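Local coordinates for protein histidine--tRNA ligase (Thermus thermophilus, PDB 1H4V) that catalyses the ATP-dependent attachment of L-histidine to tRNA(His), releasing AMP and diphosphate, and works as a homodimer of the class II aminoacyl-tRNA synthetase family, at residues A[15-19]-A[323-327]; A[78-82]-A[106-111]; A[153-157]-A[315-321]; A[337-343]-A[384-389]. All coordinates share one frame; numbering follows the deposited sequence.

Contact 1: A[15-19]-A[323-327]. With SO4 (sulfate ion), chain B.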
loop_
_atom_site.group_PDB
_atom_site.type_symbol
_atom_site.label_atom_id
_atom_site.label_comp_id
_atom_site.label_asym_id
_atom_site.label_seq_id
_atom_site.Cartn_x
_atom_site.Cartn_y
_atom_site.Cartn_z
ATOM N N LYS A 15 6.771 -6.886 -13.491
ATOM C CA LYS A 15 6.011 -8.084 -13.158
ATOM C C LYS A 15 5.925 -8.463 -11.683
ATOM O O LYS A 15 4.876 -8.896 -11.211
ATOM C CB LYS A 15 6.530 -9.267 -13.978
ATOM C CG LYS A 15 6.069 -9.163 -15.424
ATOM C CD LYS A 15 6.549 -10.296 -16.295
ATOM C CE LYS A 15 5.960 -10.143 -17.691
ATOM N NZ LYS A 15 6.483 -11.164 -18.627
ATOM N N GLU A 16 7.015 -8.307 -10.953
ATOM C CA GLU A 16 7.012 -8.647 -9.539
ATOM C C GLU A 16 5.936 -7.844 -8.813
ATOM O O GLU A 16 5.172 -8.386 -8.016
ATOM C CB GLU A 16 8.388 -8.363 -8.939
ATOM C CG GLU A 16 8.421 -8.432 -7.432
ATOM C CD GLU A 16 9.540 -9.299 -6.903
ATOM O OE1 GLU A 16 10.725 -8.976 -7.136
ATOM O OE2 GLU A 16 9.222 -10.311 -6.245
ATOM N N LEU A 17 5.874 -6.548 -9.092
ATOM C CA LEU A 17 4.878 -5.694 -8.458
ATOM C C LEU A 17 3.475 -6.152 -8.856
ATOM O O LEU A 17 2.575 -6.253 -8.011
ATOM C CB LEU A 17 5.060 -4.243 -8.902
ATOM C CG LEU A 17 4.655 -3.083 -7.986
ATOM C CD1 LEU A 17 4.172 -1.932 -8.871
ATOM C CD2 LEU A 17 3.573 -3.481 -7.012
ATOM N N ARG A 18 3.294 -6.420 -10.148
ATOM C CA ARG A 18 1.995 -6.830 -10.650
ATOM C C ARG A 18 1.540 -8.137 -10.006
ATOM O O ARG A 18 0.356 -8.318 -9.730
ATOM C CB ARG A 18 2.022 -6.922 -12.178
ATOM C CG ARG A 18 1.962 -5.547 -12.864
ATOM C CD ARG A 18 2.235 -5.639 -14.369
ATOM N NE ARG A 18 1.334 -6.586 -15.024
ATOM C CZ ARG A 18 1.654 -7.296 -16.100
ATOM N NH1 ARG A 18 2.859 -7.166 -16.641
ATOM N NH2 ARG A 18 0.774 -8.128 -16.639
ATOM N N MET A 19 2.487 -9.029 -9.742
ATOM C CA MET A 19 2.152 -10.289 -9.104
ATOM C C MET A 19 1.644 -10.014 -7.680
ATOM O O MET A 19 0.642 -10.580 -7.258
ATOM C CB MET A 19 3.373 -11.207 -9.061
ATOM C CG MET A 19 3.036 -12.627 -8.668
ATOM S SD MET A 19 1.684 -13.313 -9.679
ATOM C CE MET A 19 2.574 -13.792 -11.136
ATOM N N LEU A 323 3.035 -14.209 -15.974
ATOM C CA LEU A 323 2.148 -13.060 -16.072
ATOM C C LEU A 323 2.235 -12.508 -17.490
ATOM O O LEU A 323 3.319 -12.440 -18.067
ATOM C CB LEU A 323 2.594 -11.997 -15.057
ATOM C CG LEU A 323 1.586 -11.123 -14.304
ATOM C CD1 LEU A 323 0.505 -11.976 -13.680
ATOM C CD2 LEU A 323 2.325 -10.343 -13.224
ATOM N N PRO A 324 1.096 -12.123 -18.082
ATOM C CA PRO A 324 1.143 -11.581 -19.443
ATOM C C PRO A 324 2.024 -10.330 -19.507
ATOM O O PRO A 324 2.490 -9.832 -18.482
ATOM C CB PRO A 324 -0.324 -11.276 -19.744
ATOM C CG PRO A 324 -0.884 -10.962 -18.390
ATOM C CD PRO A 324 -0.265 -12.037 -17.530
ATOM N N GLU A 325 2.251 -9.822 -20.710
ATOM C CA GLU A 325 3.081 -8.636 -20.870
ATOM C C GLU A 325 2.316 -7.366 -20.518
ATOM O O GLU A 325 1.091 -7.306 -20.647
ATOM C CB GLU A 325 3.605 -8.538 -22.305
ATOM C CG GLU A 325 4.489 -9.704 -22.735
ATOM C CD GLU A 325 5.630 -9.966 -21.764
ATOM O OE1 GLU A 325 6.310 -8.994 -21.371
ATOM O OE2 GLU A 325 5.850 -11.145 -21.403
ATOM N N GLU A 326 3.055 -6.360 -20.060
ATOM C CA GLU A 326 2.486 -5.067 -19.689
ATOM C C GLU A 326 1.773 -4.512 -20.915
ATOM O O GLU A 326 2.316 -4.545 -22.020
ATOM C CB GLU A 326 3.610 -4.112 -19.269
ATOM C CG GLU A 326 3.165 -2.776 -18.688
ATOM C CD GLU A 326 2.699 -2.880 -17.242
ATOM O OE1 GLU A 326 1.594 -3.417 -17.000
ATOM O OE2 GLU A 326 3.448 -2.426 -16.344
ATOM N N LYS A 327 0.556 -4.013 -20.736
ATOM C CA LYS A 327 -0.179 -3.461 -21.866
ATOM C C LYS A 327 0.534 -2.204 -22.364
ATOM O O LYS A 327 1.181 -1.497 -21.590
ATOM C CB LYS A 327 -1.615 -3.109 -21.470
ATOM C CG LYS A 327 -2.541 -2.962 -22.672
ATOM C CD LYS A 327 -3.717 -2.043 -22.393
ATOM C CE LYS A 327 -3.250 -0.598 -22.252
ATOM N NZ LYS A 327 -4.383 0.368 -22.136
HETATM S S SO4 B . -2.253 -7.145 -14.420
HETATM O O1 SO4 B . -1.920 -8.065 -15.527
HETATM O O2 SO4 B . -2.870 -7.903 -13.318
HETATM O O3 SO4 B . -3.195 -6.111 -14.878
HETATM O O4 SO4 B . -1.016 -6.492 -13.948
#

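Contact 2: A[78-82]-A[106-111]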
loop_
_atom_site.group_PDB
_atom_site.type_symbol
_atom_site.label_atom_id
_atom_site.label_comp_id
_atom_site.label_asym_id
_atom_site.label_seq_id
_atom_site.Cartn_x
_atom_site.Cartn_y
_atom_site.Cartn_z
ATOM N N LEU A 78 8.748 -1.077 14.586
ATOM C CA LEU A 78 8.254 -1.293 13.229
ATOM C C LEU A 78 7.385 -2.551 13.263
ATOM O O LEU A 78 7.801 -3.580 13.787
ATOM C CB LEU A 78 9.434 -1.490 12.271
ATOM C CG LEU A 78 9.832 -0.349 11.329
ATOM C CD1 LEU A 78 9.786 0.975 12.038
ATOM C CD2 LEU A 78 11.219 -0.606 10.784
ATOM N N ARG A 79 6.178 -2.455 12.717
ATOM C CA ARG A 79 5.240 -3.573 12.692
ATOM C C ARG A 79 5.857 -4.914 12.255
ATOM O O ARG A 79 6.283 -5.066 11.110
ATOM C CB ARG A 79 4.072 -3.238 11.767
ATOM C CG ARG A 79 2.995 -4.293 11.745
ATOM C CD ARG A 79 2.286 -4.275 10.407
ATOM N NE ARG A 79 1.518 -3.058 10.219
ATOM C CZ ARG A 79 1.353 -2.459 9.050
ATOM N NH1 ARG A 79 1.918 -2.965 7.966
ATOM N NH2 ARG A 79 0.602 -1.373 8.965
ATOM N N PRO A 80 5.904 -5.902 13.169
ATOM C CA PRO A 80 6.458 -7.237 12.901
ATOM C C PRO A 80 5.385 -8.278 12.573
ATOM O O PRO A 80 5.681 -9.341 12.031
ATOM C CB PRO A 80 7.158 -7.571 14.205
ATOM C CG PRO A 80 6.179 -7.049 15.195
ATOM C CD PRO A 80 5.767 -5.692 14.623
ATOM N N GLU A 81 4.142 -7.967 12.924
ATOM C CA GLU A 81 3.008 -8.866 12.699
ATOM C C GLU A 81 1.756 -8.015 12.539
ATOM O O GLU A 81 1.767 -6.825 12.835
ATOM C CB GLU A 81 2.809 -9.798 13.899
ATOM C CG GLU A 81 2.417 -9.051 15.168
ATOM C CD GLU A 81 1.745 -9.942 16.197
ATOM O OE1 GLU A 81 2.370 -10.938 16.620
ATOM O OE2 GLU A 81 0.589 -9.647 16.581
ATOM N N GLY A 82 0.669 -8.634 12.105
ATOM C CA GLY A 82 -0.557 -7.885 11.925
ATOM C C GLY A 82 -1.600 -8.007 13.017
ATOM O O GLY A 82 -2.275 -7.022 13.335
ATOM N N MET A 106 -6.260 -7.002 6.246
ATOM C CA MET A 106 -5.256 -6.003 5.966
ATOM C C MET A 106 -4.118 -6.620 5.162
ATOM O O MET A 106 -3.827 -7.815 5.260
ATOM C CB MET A 106 -4.742 -5.452 7.304
ATOM C CG MET A 106 -3.534 -4.526 7.259
ATOM S SD MET A 106 -3.245 -3.819 8.918
ATOM C CE MET A 106 -2.100 -5.002 9.664
ATOM N N ALA A 107 -3.491 -5.790 4.346
ATOM C CA ALA A 107 -2.364 -6.210 3.547
ATOM C C ALA A 107 -1.336 -5.111 3.734
ATOM O O ALA A 107 -1.669 -3.929 3.686
ATOM C CB ALA A 107 -2.764 -6.323 2.087
ATOM N N GLY A 108 -0.087 -5.485 3.963
ATOM C CA GLY A 108 0.923 -4.460 4.131
ATOM C C GLY A 108 2.285 -4.998 4.498
ATOM O O GLY A 108 2.455 -6.194 4.682
ATOM N N PRO A 109 3.288 -4.128 4.605
ATOM C CA PRO A 109 4.632 -4.587 4.958
ATOM C C PRO A 109 4.811 -4.943 6.434
ATOM O O PRO A 109 4.137 -4.385 7.299
ATOM C CB PRO A 109 5.507 -3.408 4.539
ATOM C CG PRO A 109 4.630 -2.251 4.783
ATOM C CD PRO A 109 3.312 -2.715 4.191
ATOM N N MET A 110 5.706 -5.894 6.689
ATOM C CA MET A 110 6.057 -6.328 8.033
ATOM C C MET A 110 7.580 -6.243 8.069
ATOM O O MET A 110 8.249 -6.267 7.034
ATOM C CB MET A 110 5.645 -7.769 8.309
ATOM C CG MET A 110 4.167 -8.033 8.219
ATOM S SD MET A 110 3.222 -7.154 9.455
ATOM C CE MET A 110 1.500 -7.320 8.805
ATOM N N PHE A 111 8.122 -6.158 9.272
ATOM C CA PHE A 111 9.552 -5.995 9.452
ATOM C C PHE A 111 10.106 -6.999 10.435
ATOM O O PHE A 111 9.616 -7.154 11.545
ATOM C CB PHE A 111 9.789 -4.550 9.870
ATOM C CG PHE A 111 9.219 -3.573 8.895
ATOM C CD1 PHE A 111 9.933 -3.230 7.747
ATOM C CD2 PHE A 111 7.934 -3.067 9.066
ATOM C CE1 PHE A 111 9.377 -2.391 6.778
ATOM C CE2 PHE A 111 7.362 -2.229 8.107
ATOM C CZ PHE A 111 8.084 -1.891 6.959
HETATM O O HOH W 1 10.208 -4.924 13.442
#

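Contact 3: A[153-157]-A[315-321]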
loop_
_atom_site.group_PDB
_atom_site.type_symbol
_atom_site.label_atom_id
_atom_site.label_comp_id
_atom_site.label_asym_id
_atom_site.label_seq_id
_atom_site.Cartn_x
_atom_site.Cartn_y
_atom_site.Cartn_z
ATOM N N GLU A 153 -8.036 -19.531 -5.348
ATOM C CA GLU A 153 -8.426 -18.543 -6.352
ATOM C C GLU A 153 -7.222 -18.004 -7.108
ATOM O O GLU A 153 -7.358 -17.531 -8.234
ATOM C CB GLU A 153 -9.171 -17.381 -5.700
ATOM C CG GLU A 153 -10.534 -17.756 -5.140
ATOM C CD GLU A 153 -11.617 -17.864 -6.206
ATOM O OE1 GLU A 153 -12.644 -18.525 -5.935
ATOM O OE2 GLU A 153 -11.453 -17.280 -7.304
ATOM N N LEU A 154 -6.046 -18.068 -6.483
ATOM C CA LEU A 154 -4.822 -17.595 -7.113
ATOM C C LEU A 154 -4.343 -18.595 -8.154
ATOM O O LEU A 154 -3.431 -18.304 -8.922
ATOM C CB LEU A 154 -3.722 -17.382 -6.068
ATOM C CG LEU A 154 -3.934 -16.234 -5.084
ATOM C CD1 LEU A 154 -2.854 -16.268 -4.037
ATOM C CD2 LEU A 154 -3.929 -14.912 -5.820
ATOM N N GLY A 155 -4.953 -19.777 -8.164
ATOM C CA GLY A 155 -4.572 -20.795 -9.124
ATOM C C GLY A 155 -3.702 -21.895 -8.549
ATOM O O GLY A 155 -3.394 -22.874 -9.231
ATOM N N LEU A 156 -3.291 -21.746 -7.296
ATOM C CA LEU A 156 -2.461 -22.755 -6.669
ATOM C C LEU A 156 -3.249 -24.041 -6.459
ATOM O O LEU A 156 -4.439 -24.005 -6.147
ATOM C CB LEU A 156 -1.940 -22.244 -5.324
ATOM C CG LEU A 156 -0.933 -21.089 -5.369
ATOM C CD1 LEU A 156 -0.660 -20.568 -3.964
ATOM C CD2 LEU A 156 0.358 -21.574 -6.030
ATOM N N ARG A 157 -2.588 -25.176 -6.661
ATOM C CA ARG A 157 -3.202 -26.486 -6.446
ATOM C C ARG A 157 -2.238 -27.282 -5.578
ATOM O O ARG A 157 -1.151 -26.807 -5.269
ATOM C CB ARG A 157 -3.461 -27.213 -7.770
ATOM C CG ARG A 157 -2.338 -27.146 -8.770
ATOM C CD ARG A 157 -2.749 -26.311 -9.964
ATOM N NE ARG A 157 -1.615 -26.014 -10.829
ATOM C CZ ARG A 157 -1.713 -25.390 -11.996
ATOM N NH1 ARG A 157 -2.900 -25.000 -12.439
ATOM N NH2 ARG A 157 -0.624 -25.148 -12.714
ATOM N N ALA A 315 5.344 -19.635 -4.702
ATOM C CA ALA A 315 4.575 -20.845 -4.957
ATOM C C ALA A 315 3.971 -20.793 -6.357
ATOM O O ALA A 315 3.999 -21.784 -7.084
ATOM C CB ALA A 315 3.487 -21.009 -3.915
ATOM N N LEU A 316 3.433 -19.638 -6.744
ATOM C CA LEU A 316 2.845 -19.490 -8.077
ATOM C C LEU A 316 3.917 -19.695 -9.137
ATOM O O LEU A 316 3.702 -20.401 -10.121
ATOM C CB LEU A 316 2.215 -18.105 -8.248
ATOM C CG LEU A 316 0.840 -17.908 -7.602
ATOM C CD1 LEU A 316 0.383 -16.472 -7.796
ATOM C CD2 LEU A 316 -0.162 -18.873 -8.224
ATOM N N GLU A 317 5.069 -19.069 -8.924
ATOM C CA GLU A 317 6.202 -19.180 -9.830
ATOM C C GLU A 317 6.605 -20.650 -9.977
ATOM O O GLU A 317 6.854 -21.128 -11.085
ATOM C CB GLU A 317 7.373 -18.377 -9.272
ATOM C CG GLU A 317 8.622 -18.364 -10.130
ATOM C CD GLU A 317 9.741 -17.568 -9.479
ATOM O OE1 GLU A 317 10.418 -18.110 -8.571
ATOM O OE2 GLU A 317 9.931 -16.391 -9.861
ATOM N N ALA A 318 6.672 -21.356 -8.850
ATOM C CA ALA A 318 7.033 -22.769 -8.843
ATOM C C ALA A 318 6.059 -23.599 -9.681
ATOM O O ALA A 318 6.459 -24.558 -10.329
ATOM C CB ALA A 318 7.075 -23.294 -7.407
ATOM N N GLU A 319 4.782 -23.228 -9.666
ATOM C CA GLU A 319 3.770 -23.938 -10.446
ATOM C C GLU A 319 3.794 -23.483 -11.901
ATOM O O GLU A 319 2.985 -23.926 -12.714
ATOM C CB GLU A 319 2.372 -23.690 -9.877
ATOM C CG GLU A 319 2.092 -24.361 -8.550
ATOM C CD GLU A 319 0.601 -24.470 -8.287
ATOM O OE1 GLU A 319 -0.172 -24.274 -9.250
ATOM O OE2 GLU A 319 0.204 -24.757 -7.136
ATOM N N GLY A 320 4.715 -22.583 -12.222
ATOM C CA GLY A 320 4.825 -22.094 -13.583
ATOM C C GLY A 320 3.978 -20.888 -13.947
ATOM O O GLY A 320 4.066 -20.400 -15.070
ATOM N N PHE A 321 3.158 -20.400 -13.021
ATOM C CA PHE A 321 2.321 -19.239 -13.306
ATOM C C PHE A 321 3.122 -18.040 -13.815
ATOM O O PHE A 321 3.936 -17.461 -13.095
ATOM C CB PHE A 321 1.525 -18.824 -12.068
ATOM C CG PHE A 321 0.245 -19.587 -11.886
ATOM C CD1 PHE A 321 0.261 -20.957 -11.633
ATOM C CD2 PHE A 321 -0.983 -18.937 -11.976
ATOM C CE1 PHE A 321 -0.927 -21.667 -11.472
ATOM C CE2 PHE A 321 -2.178 -19.638 -11.816
ATOM C CZ PHE A 321 -2.149 -21.006 -11.565
#

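Contact 4: A[337-343]-A[384-389]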
loop_
_atom_site.group_PDB
_atom_site.type_symbol
_atom_site.label_atom_id
_atom_site.label_comp_id
_atom_site.label_asym_id
_atom_site.label_seq_id
_atom_site.Cartn_x
_atom_site.Cartn_y
_atom_site.Cartn_z
ATOM N N THR A 337 9.644 16.367 -36.979
ATOM C CA THR A 337 10.526 17.524 -36.928
ATOM C C THR A 337 10.663 17.917 -35.467
ATOM O O THR A 337 9.925 17.420 -34.611
ATOM C CB THR A 337 9.968 18.740 -37.716
ATOM O OG1 THR A 337 8.731 19.169 -37.130
ATOM C CG2 THR A 337 9.748 18.375 -39.172
ATOM N N GLU A 338 11.599 18.818 -35.189
ATOM C CA GLU A 338 11.843 19.280 -33.837
ATOM C C GLU A 338 10.665 20.087 -33.310
ATOM O O GLU A 338 10.353 20.031 -32.125
ATOM C CB GLU A 338 13.110 20.130 -33.797
ATOM C CG GLU A 338 13.617 20.376 -32.389
ATOM C CD GLU A 338 14.245 19.136 -31.766
ATOM O OE1 GLU A 338 14.335 19.082 -30.519
ATOM O OE2 GLU A 338 14.660 18.223 -32.517
ATOM N N GLU A 339 10.013 20.846 -34.184
ATOM C CA GLU A 339 8.865 21.653 -33.767
ATOM C C GLU A 339 7.669 20.762 -33.444
ATOM O O GLU A 339 6.805 21.135 -32.648
ATOM C CB GLU A 339 8.457 22.648 -34.864
ATOM C CG GLU A 339 7.198 23.449 -34.522
ATOM C CD GLU A 339 6.559 24.139 -35.728
ATOM O OE1 GLU A 339 5.422 24.644 -35.576
ATOM O OE2 GLU A 339 7.180 24.179 -36.821
ATOM N N ALA A 340 7.631 19.582 -34.056
ATOM C CA ALA A 340 6.537 18.648 -33.850
ATOM C C ALA A 340 6.595 17.940 -32.489
ATOM O O ALA A 340 5.600 17.381 -32.031
ATOM C CB ALA A 340 6.521 17.628 -34.977
ATOM N N VAL A 341 7.760 17.966 -31.849
ATOM C CA VAL A 341 7.940 17.340 -30.538
ATOM C C VAL A 341 6.951 17.960 -29.545
ATOM O O VAL A 341 6.238 17.258 -28.836
ATOM C CB VAL A 341 9.372 17.562 -30.021
ATOM C CG1 VAL A 341 9.502 17.043 -28.595
ATOM C CG2 VAL A 341 10.368 16.888 -30.937
ATOM N N ALA A 342 6.902 19.286 -29.518
ATOM C CA ALA A 342 5.988 19.995 -28.632
ATOM C C ALA A 342 4.538 19.707 -29.012
ATOM O O ALA A 342 3.686 19.510 -28.146
ATOM C CB ALA A 342 6.247 21.485 -28.706
ATOM N N GLU A 343 4.262 19.689 -30.310
ATOM C CA GLU A 343 2.914 19.426 -30.787
ATOM C C GLU A 343 2.479 18.005 -30.417
ATOM O O GLU A 343 1.302 17.757 -30.175
ATOM C CB GLU A 343 2.840 19.615 -32.306
ATOM C CG GLU A 343 3.294 20.975 -32.798
ATOM C CD GLU A 343 2.466 22.128 -32.250
ATOM O OE1 GLU A 343 1.227 21.979 -32.127
ATOM O OE2 GLU A 343 3.060 23.195 -31.961
ATOM N N LEU A 384 3.551 13.169 -36.700
ATOM C CA LEU A 384 3.419 14.613 -36.803
ATOM C C LEU A 384 4.640 15.217 -37.487
ATOM O O LEU A 384 5.753 15.189 -36.958
ATOM C CB LEU A 384 3.250 15.237 -35.420
ATOM C CG LEU A 384 1.950 14.991 -34.661
ATOM C CD1 LEU A 384 2.087 15.575 -33.259
ATOM C CD2 LEU A 384 0.787 15.645 -35.387
ATOM N N GLY A 385 4.416 15.753 -38.676
ATOM C CA GLY A 385 5.489 16.367 -39.418
ATOM C C GLY A 385 5.050 17.735 -39.889
ATOM O O GLY A 385 3.952 18.203 -39.560
ATOM N N GLU A 386 5.914 18.370 -40.672
ATOM C CA GLU A 386 5.649 19.691 -41.210
ATOM C C GLU A 386 4.283 19.745 -41.883
ATOM O O GLU A 386 3.513 20.681 -41.660
ATOM C CB GLU A 386 6.740 20.048 -42.210
ATOM C CG GLU A 386 6.801 21.507 -42.572
ATOM C CD GLU A 386 7.941 21.809 -43.517
ATOM O OE1 GLU A 386 8.234 23.006 -43.712
ATOM O OE2 GLU A 386 8.539 20.853 -44.068
ATOM N N ASP A 387 3.977 18.729 -42.685
ATOM C CA ASP A 387 2.707 18.663 -43.397
ATOM C C ASP A 387 1.485 18.647 -42.472
ATOM O O ASP A 387 0.568 19.453 -42.637
ATOM C CB ASP A 387 2.672 17.433 -44.318
ATOM C CG ASP A 387 3.810 17.424 -45.339
ATOM O OD1 ASP A 387 4.986 17.259 -44.931
ATOM O OD2 ASP A 387 3.531 17.583 -46.550
ATOM N N GLU A 388 1.447 17.732 -41.506
ATOM C CA GLU A 388 0.293 17.697 -40.615
ATOM C C GLU A 388 0.238 18.923 -39.715
ATOM O O GLU A 388 -0.847 19.381 -39.356
ATOM C CB GLU A 388 0.244 16.418 -39.761
ATOM C CG GLU A 388 1.553 15.678 -39.561
ATOM C CD GLU A 388 1.934 14.831 -40.757
ATOM O OE1 GLU A 388 1.078 14.036 -41.203
ATOM O OE2 GLU A 388 3.080 14.956 -41.242
ATOM N N LEU A 389 1.397 19.470 -39.366
ATOM C CA LEU A 389 1.413 20.654 -38.517
ATOM C C LEU A 389 0.772 21.848 -39.221
ATOM O O LEU A 389 -0.019 22.571 -38.626
ATOM C CB LEU A 389 2.840 21.001 -38.085
ATOM C CG LEU A 389 3.481 20.085 -37.029
ATOM C CD1 LEU A 389 4.777 20.711 -36.528
ATOM C CD2 LEU A 389 2.526 19.884 -35.863
#

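Contact 1: A[15-19]-A[323-327]
L323 and R18 carry this surface contact. Here the first turn of helix 14-33 in the catalytic region meets the loop that runs from helix 309-318 to strand 331-335 of the anticodon-binding domain. L323 points toward the helix. L323 CD2 lies 3.6 Å from R18 CB, and L323 CD1 meets M19 CE at 3.7 Å. The R18 guanidinium is held from several directions. L323 CG sits over one of its faces, offset toward the rim. E326 OE1 lies over the opposite face, 3.7 Å from R18 NE; this long pairing is of charges alone, because no N-H points at the oxygen. R18 bends at chi3 (55°), which brings NH1 and NH2 end-on to P324 O, and both donate to it. R18 NH2 to P324 O is the shorter bond, at 3.0 Å. K15 is extended beyond CG, which carries its NZ to the loop. K15 NZ forms a 2.8 Å salt bridge with E325 OE2 and a weak bond to L323 O. A sulfate ion, probably from the crystallisation liquor, lies at the NE and NH2 edge of R18 and is also hydrogen-bonded to R22. R18 NE donates to sulfate O4 at 2.6 Å, and R18 NH2 donates to sulfate O1 at 2.9 Å.

Contact 2: A[78-82]-A[106-111]
The backbones of R79 and F111 are joined by one hydrogen bond, F111 N to R79 O at 2.8 Å, where the loop 78-82 runs roughly against the end of strand 102-111, their directions 143° apart. A CA-H...O contact from P80 CA to F111 O adds to this link. A water donates to both L78 O and F111 O and bridges the same end. R79 has the most surface buried. Its CG is anti to the backbone N (chi1 -176°), and the chain bends at chi3 before the guanidinium reaches the strand. R79 NH1 donates to P109 O at 2.7 Å and lies in the carbonyl plane. M106 CE covers one face of the guanidinium. M110 bends back at chi2, which brings its SD to 3.2 Å from R79 CD, a tight approach. M110 CE continues to G82 N at 3.6 Å. G82 has no side chain, and both methionine methyls come close to its backbone. At the other end L78 CG rests over a face of the F111 ring, offset toward the rim. Strand 102-111 is the first long strand of class II motif 2. It pairs antiparallel with strand 123-132, against which M110 also packs. I43 of the second subunit touches P109 and F111, and loop 78-82 leads straight into helix 83-92.

Contact 3: A[153-157]-A[315-321]
E319 and R157 supply the polar part of this contact. The E319 carboxylate faces the start of the stretch that leads to strand 160-165. E319 OE2 accepts from R157 N at 2.9 Å through its syn lone pair, with a nearly straight N-H...O angle of 164°. E319 OE1 forms a salt bridge with R157 NE at 2.8 Å. The two flat groups are only 17° from parallel, and OE1 lies over a guanidinium face. E319 OE2 also bonds to H273, so both carboxylate oxygens are engaged. R157 starts with CG between its backbone N and carbonyl carbon and then bends at chi2, which folds the chain back over the carboxylate. The aromatic part belongs to F321. Its CE1 covers the same guanidinium face of R157, with the two planes 52° apart. The ring tip is close to the backbone of G155, with F321 CZ 3.2 Å from G155 O. The apolar part centres on L156. L156 CD2 touches L316 CD2 at 3.5 Å and A315 CB at 3.8 Å, and the L156 and L316 side chains cross at about a right angle. L282 of strand 281-287 packs on L156 and A315. Two helix C-termini thus meet, each closed by a glycine with positive phi in a Schellman motif, G155 after helix 137-153 and G320 after helix 309-318. The latter is the helix of class II motif 3.

Contact 4: A[337-343]-A[384-389]
This is an apolar packing contact between the N-terminal ends of two helices in the anticodon-binding domain, with L389 set against A340 and E343. The two segments share no hydrogen bonds. L389 loses the most surface. L389 CD1 lies 3.8 Å from A340 CA, and L389 CD2 is 3.3 Å from E343 CG. The extended side chain of E339 runs past L389 in the opposite direction, with E339 CD 3.9 Å from L389 CD1. The bend of E343 at chi2 (-61°) lays CB and CG against L389 and sends OE1 to a salt bridge with R246 of the second subunit. A340 CB also meets the backbone, 3.2 Å from L384 O, and faces L384 CB. L384 CD1 reaches the backbone of E343 at its carbonyl carbon. Both helices begin beside this patch. T337 is an N-cap, and T337 OG1 accepts from A340 N at 3.3 Å. T337 CG2 meanwhile faces E386 N. G385 holds the N-cap position of the other helix, and its N bonds weakly to E388 OE2. Each helix follows one of two neighbouring parallel strands, 331-335 and 380-384, in the five-stranded sheet. L384 pairs by backbone with I334 and L336, and A340 packs on P335. Both helices start just past the C-terminal ends of these two strands.

In the fold
Contacts 1, 2 and 3 lie in or against the catalytic region, and contact 4 is in the anticodon-binding domain. Contacts 1 and 3 are direct neighbours, with centres about 15 Å apart. They touch where M19 SD meets L316 CD1 at 3.9 Å, so helix 14-33 packs on helix 309-318 just before the chain leaves for the anticodon-binding domain. Contact 2, on motif 2 of the catalytic sheet, has its centre about 24 Å from each of them. Contact 4 is remote: its centre is about 34 Å from that of contact 1 and about 51 Å from that of contact 2. Contacts 1, 2 and 4 all touch the second subunit. The sulfate sits at contact 1.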